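Local coordinates for uncharacterized protein (Pseudomonas syringae pv. tomato, PDB 3K4I), which is of unknown function but belongs to the Aldolase/RraA family, forming a three-chain assembly of mixed alpha/beta subunits with magnesium ions in the model, at residues Q143-K146 with N147-L151; V16-E19 with C20-L23. All coordinates share one frame; numbering follows the deposited sequence.

Overall arrangement
Two short-range contacts illustrate how a chain settles its changes of direction locally while its larger elements meet around them. From the N terminus, contact 2 comes first: residues 16-23 carry helix 14-19 into the connection to helix 25-33, against helix 186-207 and strands 53-63 and 170-174. Contact 1 follows much later, turning the loop after strand 135-137 into strand 150-154 and bringing in a second subunit. The two are in series, neither nested nor crossed, and lie on opposite sides of the chain's centre, their own centres about 35 Å apart. Strand 53-63 relates them indirectly, since side chains from both contacts rest on it.

Contact 1 of 2, residues Q143-K146 with N147-L151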
loop_
_atom_site.group_PDB
_atom_site.type_symbol
_atom_site.label_atom_id
_atom_site.label_comp_id
_atom_site.label_asym_id
_atom_site.label_seq_id
_atom_site.Cartn_x
_atom_site.Cartn_y
_atom_site.Cartn_z
ATOM N N GLN C 143 5.542 -16.885 2.088
ATOM C CA GLN C 143 6.167 -17.989 2.823
ATOM C C GLN C 143 5.263 -18.434 3.971
ATOM O O GLN C 143 4.717 -17.609 4.712
ATOM C CB GLN C 143 7.576 -17.624 3.318
ATOM C CG GLN C 143 8.583 -17.430 2.185
ATOM C CD GLN C 143 10.004 -17.133 2.669
ATOM O OE1 GLN C 143 10.925 -17.092 1.867
ATOM N NE2 GLN C 143 10.175 -16.924 3.968
ATOM N N SER C 144 5.101 -19.743 4.062
ATOM C CA SER C 144 4.204 -20.422 4.991
ATOM C C SER C 144 4.660 -20.249 6.429
ATOM O O SER C 144 5.855 -20.089 6.678
ATOM C CB SER C 144 4.200 -21.907 4.642
ATOM O OG SER C 144 3.528 -22.687 5.609
ATOM N N ALA C 145 3.712 -20.331 7.367
ATOM C CA ALA C 145 4.035 -20.417 8.797
ATOM C C ALA C 145 4.786 -21.704 9.153
ATOM O O ALA C 145 5.499 -21.746 10.160
ATOM C CB ALA C 145 2.757 -20.336 9.637
ATOM N N LYS C 146 4.629 -22.743 8.328
ATOM C CA LYS C 146 5.161 -24.063 8.660
ATOM C C LYS C 146 6.680 -23.996 8.854
ATOM O O LYS C 146 7.419 -23.472 8.008
ATOM C CB LYS C 146 4.748 -25.114 7.623
ATOM C CG LYS C 146 5.269 -26.527 7.935
ATOM C CD LYS C 146 4.215 -27.602 7.685
ATOM C CE LYS C 146 3.123 -27.575 8.759
ATOM N NZ LYS C 146 2.427 -28.897 8.910
ATOM N N ASN C 147 7.119 -24.473 10.014
ATOM C CA ASN C 147 8.530 -24.388 10.442
ATOM C C ASN C 147 9.059 -22.966 10.647
ATOM O O ASN C 147 10.271 -22.783 10.794
ATOM C CB ASN C 147 9.470 -25.161 9.486
ATOM C CG ASN C 147 9.331 -26.675 9.604
ATOM O OD1 ASN C 147 9.598 -27.406 8.644
ATOM N ND2 ASN C 147 8.920 -27.152 10.770
ATOM N N ARG C 148 8.174 -21.966 10.676
ATOM C CA ARG C 148 8.592 -20.579 10.888
ATOM C C ARG C 148 7.991 -19.973 12.146
ATOM O O ARG C 148 8.647 -19.253 12.900
ATOM C CB ARG C 148 8.287 -19.709 9.662
ATOM C CG ARG C 148 9.098 -20.114 8.422
ATOM C CD ARG C 148 8.985 -19.090 7.279
ATOM N NE ARG C 148 9.899 -19.412 6.179
ATOM C CZ ARG C 148 9.600 -20.246 5.186
ATOM N NH1 ARG C 148 8.410 -20.826 5.138
ATOM N NH2 ARG C 148 10.488 -20.495 4.239
ATOM N N THR C 149 6.722 -20.272 12.366
ATOM C CA THR C 149 6.013 -19.812 13.555
ATOM C C THR C 149 4.994 -20.893 13.885
ATOM O O THR C 149 4.721 -21.730 13.031
ATOM C CB THR C 149 5.337 -18.429 13.339
ATOM O OG1 THR C 149 4.928 -17.905 14.609
ATOM C CG2 THR C 149 4.146 -18.518 12.400
ATOM N N GLN C 150 4.511 -20.936 15.131
ATOM C CA GLN C 150 3.544 -21.948 15.534
ATOM C C GLN C 150 2.503 -21.378 16.485
ATOM O O GLN C 150 2.754 -20.401 17.190
ATOM C CB GLN C 150 4.226 -23.174 16.160
ATOM C CG GLN C 150 4.636 -22.975 17.587
ATOM C CD GLN C 150 5.310 -24.180 18.217
ATOM O OE1 GLN C 150 5.991 -24.980 17.541
ATOM N NE2 GLN C 150 5.168 -24.285 19.532
ATOM N N LEU C 151 1.305 -21.959 16.457
ATOM C CA LEU C 151 0.261 -21.526 17.378
ATOM C C LEU C 151 0.645 -21.773 18.829
ATOM O O LEU C 151 1.160 -22.850 19.173
ATOM C CB LEU C 151 -1.044 -22.271 17.087
ATOM C CG LEU C 151 -1.691 -21.796 15.811
ATOM C CD1 LEU C 151 -2.635 -22.858 15.264
ATOM C CD2 LEU C 151 -2.435 -20.487 16.072
#
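Arg-148 and Ser-144 are joined by a side-chain-to-backbone hydrogen bond: NH1 of Arg-148 donates to the carbonyl O of Ser-144 at 3.1 Å, with that oxygen near the guanidinium plane. CG of Arg-148 lies opposite the carbonyl carbon (chi1 -65°) and the chain runs extended to NE, which carries the guanidinium back to that oxygen. The other end of the group faces a neighbour, for NH2 forms salt bridges with Asp-38 and Asp-33 of the second subunit. Beneath this side-chain network lies a type II beta turn centred on Lys-146 and Asn-147, the latter in the left-handed region with phi 64°. Ala-145 O closes it by accepting from Arg-148 N at 2.7 Å and also accepts from Thr-149 N at 2.9 Å, so two amides grip one oxygen. Just upstream, Ser-144 OG accepts from Lys-146 N at 2.9 Å, an ST turn leading into the beta turn.

Gln-143 covers one face of the guanidinium. Its CB lies over the centre of the group, and its amide stacks above at an interplanar angle of 29°, with NE2 of Gln-143 3.3 Å from NE of Arg-148. Both nitrogens are donors, so this approach is a stack and not a bond; Gln-143 OE1 instead accepts from Gly-40 N of the second subunit. Farther along the loop, CB of Ala-145 meets the methyl CG2 of Thr-149 at 3.6 Å. The arginine is thus held by one edge bond and one covered face, its NH2 turned to two aspartates across the interface, which would favour the charged form.

Contact 2 of 2, residues V16-E19 with C20-L23; sequences VLDE and CEHL
Glu-19 and His-22 meet at the C-terminal turn of helix 14-19, where backbone bonds reach three residues back, in the 3-10 manner. His-22 N donates to Glu-19 O at 3.1 Å and Glu-21 N to Asp-18 O at 3.0 Å. Before them Cys-20 N is shared weakly between Val-16 O and Leu-17 O, the change from four-residue to three-residue spacing caught at one amide.

The side chains sort themselves around this turn. In Cys-20, SG is set opposite the carbonyl carbon and beside the backbone N (chi1 -81°), which lays the thiol back along the preceding turn, 3.8 Å from Val-16 O. Apolar side chains pack against it: Leu-170 and Val-172 of strand 170-174, Val-54 of strand 53-63, and Val-190 of helix 186-207. Glu-19 has a similar first torsion, followed by an extended second one, and its OE1 makes a salt bridge with Arg-194 of that same long helix.

Asp-18 and Glu-21 run side by side, pointing the same way, their carboxylate planes 65° apart; Glu-21 is extended beyond a CG opposite its carbonyl carbon (chi1 -85°), with CB 3.1 Å from Asp-18 O. OD1 of Asp-18 comes within 4.1 Å of OE2 of Glu-21, a like-charge approach that would tend to raise the proton affinity of both groups; a hydrogen bond between Asp-18 OD1 and Gln-14 NE2 probably offsets part of that cost. Glu-19 O lies at the edge of the His-22 ring, near its plane, in a long, unbonded approach to CD2. Leu-23 directs its bond from CA to CB toward residues 16-19, and that same carbonyl oxygen, already bonded to His-22 N, has Leu-23 CG at 3.8 Å.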
loop_
_atom_site.group_PDB
_atom_site.type_symbol
_atom_site.label_atom_id
_atom_site.label_comp_id
_atom_site.label_asym_id
_atom_site.label_seq_id
_atom_site.Cartn_x
_atom_site.Cartn_y
_atom_site.Cartn_z
ATOM N N VAL C 16 -26.254 -3.482 18.649
ATOM C CA VAL C 16 -25.038 -2.661 18.744
ATOM C C VAL C 16 -24.124 -2.975 17.566
ATOM O O VAL C 16 -23.573 -2.071 16.942
ATOM C CB VAL C 16 -24.329 -2.901 20.111
ATOM C CG1 VAL C 16 -22.918 -2.276 20.149
ATOM C CG2 VAL C 16 -25.179 -2.354 21.270
ATOM N N LEU C 17 -24.004 -4.260 17.228
ATOM C CA LEU C 17 -23.244 -4.678 16.046
ATOM C C LEU C 17 -23.884 -4.153 14.758
ATOM O O LEU C 17 -23.179 -3.682 13.859
ATOM C CB LEU C 17 -23.091 -6.208 16.009
ATOM C CG LEU C 17 -22.306 -6.813 17.178
ATOM C CD1 LEU C 17 -22.722 -8.257 17.506
ATOM C CD2 LEU C 17 -20.794 -6.746 16.954
ATOM N N ASP C 18 -25.216 -4.191 14.686
ATOM C CA ASP C 18 -25.897 -3.728 13.482
ATOM C C ASP C 18 -25.650 -2.246 13.235
ATOM O O ASP C 18 -25.364 -1.846 12.101
ATOM C CB ASP C 18 -27.394 -4.084 13.497
ATOM C CG ASP C 18 -27.628 -5.594 13.499
ATOM O OD1 ASP C 18 -26.800 -6.320 12.903
ATOM O OD2 ASP C 18 -28.613 -6.060 14.103
ATOM N N GLU C 19 -25.707 -1.452 14.304
ATOM C CA GLU C 19 -25.421 -0.022 14.243
ATOM C C GLU C 19 -24.062 0.296 13.634
ATOM O O GLU C 19 -23.939 1.285 12.925
ATOM C CB GLU C 19 -25.471 0.602 15.619
ATOM C CG GLU C 19 -26.842 0.615 16.242
ATOM C CD GLU C 19 -26.882 1.487 17.475
ATOM O OE1 GLU C 19 -27.094 2.701 17.315
ATOM O OE2 GLU C 19 -26.684 0.954 18.593
ATOM N N CYS C 20 -23.061 -0.543 13.919
ATOM C CA CYS C 20 -21.687 -0.367 13.403
ATOM C C CYS C 20 -21.533 -0.525 11.891
ATOM O O CYS C 20 -20.488 -0.194 11.317
ATOM C CB CYS C 20 -20.746 -1.332 14.119
ATOM S SG CYS C 20 -20.223 -0.746 15.730
ATOM N N GLU C 21 -22.574 -1.038 11.240
ATOM C CA GLU C 21 -22.683 -1.045 9.774
ATOM C C GLU C 21 -22.571 0.348 9.179
ATOM O O GLU C 21 -22.143 0.498 8.036
ATOM C CB GLU C 21 -24.034 -1.621 9.337
ATOM C CG GLU C 21 -24.106 -3.136 9.219
ATOM C CD GLU C 21 -25.491 -3.632 8.807
ATOM O OE1 GLU C 21 -26.216 -2.912 8.056
ATOM O OE2 GLU C 21 -25.861 -4.752 9.243
ATOM N N HIS C 22 -22.983 1.356 9.937
ATOM C CA HIS C 22 -23.001 2.741 9.462
ATOM C C HIS C 22 -22.040 3.636 10.234
ATOM O O HIS C 22 -22.179 4.870 10.203
ATOM C CB HIS C 22 -24.420 3.325 9.545
ATOM C CG HIS C 22 -25.467 2.444 8.938
ATOM N ND1 HIS C 22 -25.793 2.492 7.599
ATOM C CD2 HIS C 22 -26.263 1.495 9.487
ATOM C CE1 HIS C 22 -26.749 1.615 7.349
ATOM N NE2 HIS C 22 -27.049 0.994 8.477
ATOM N N LEU C 23 -21.065 3.021 10.915
ATOM C CA LEU C 23 -20.067 3.777 11.649
ATOM C C LEU C 23 -18.681 3.538 11.077
ATOM O O LEU C 23 -18.314 2.404 10.789
ATOM C CB LEU C 23 -20.089 3.441 13.155
ATOM C CG LEU C 23 -21.349 3.810 13.940
ATOM C CD1 LEU C 23 -21.289 3.328 15.396
ATOM C CD2 LEU C 23 -21.702 5.328 13.876
#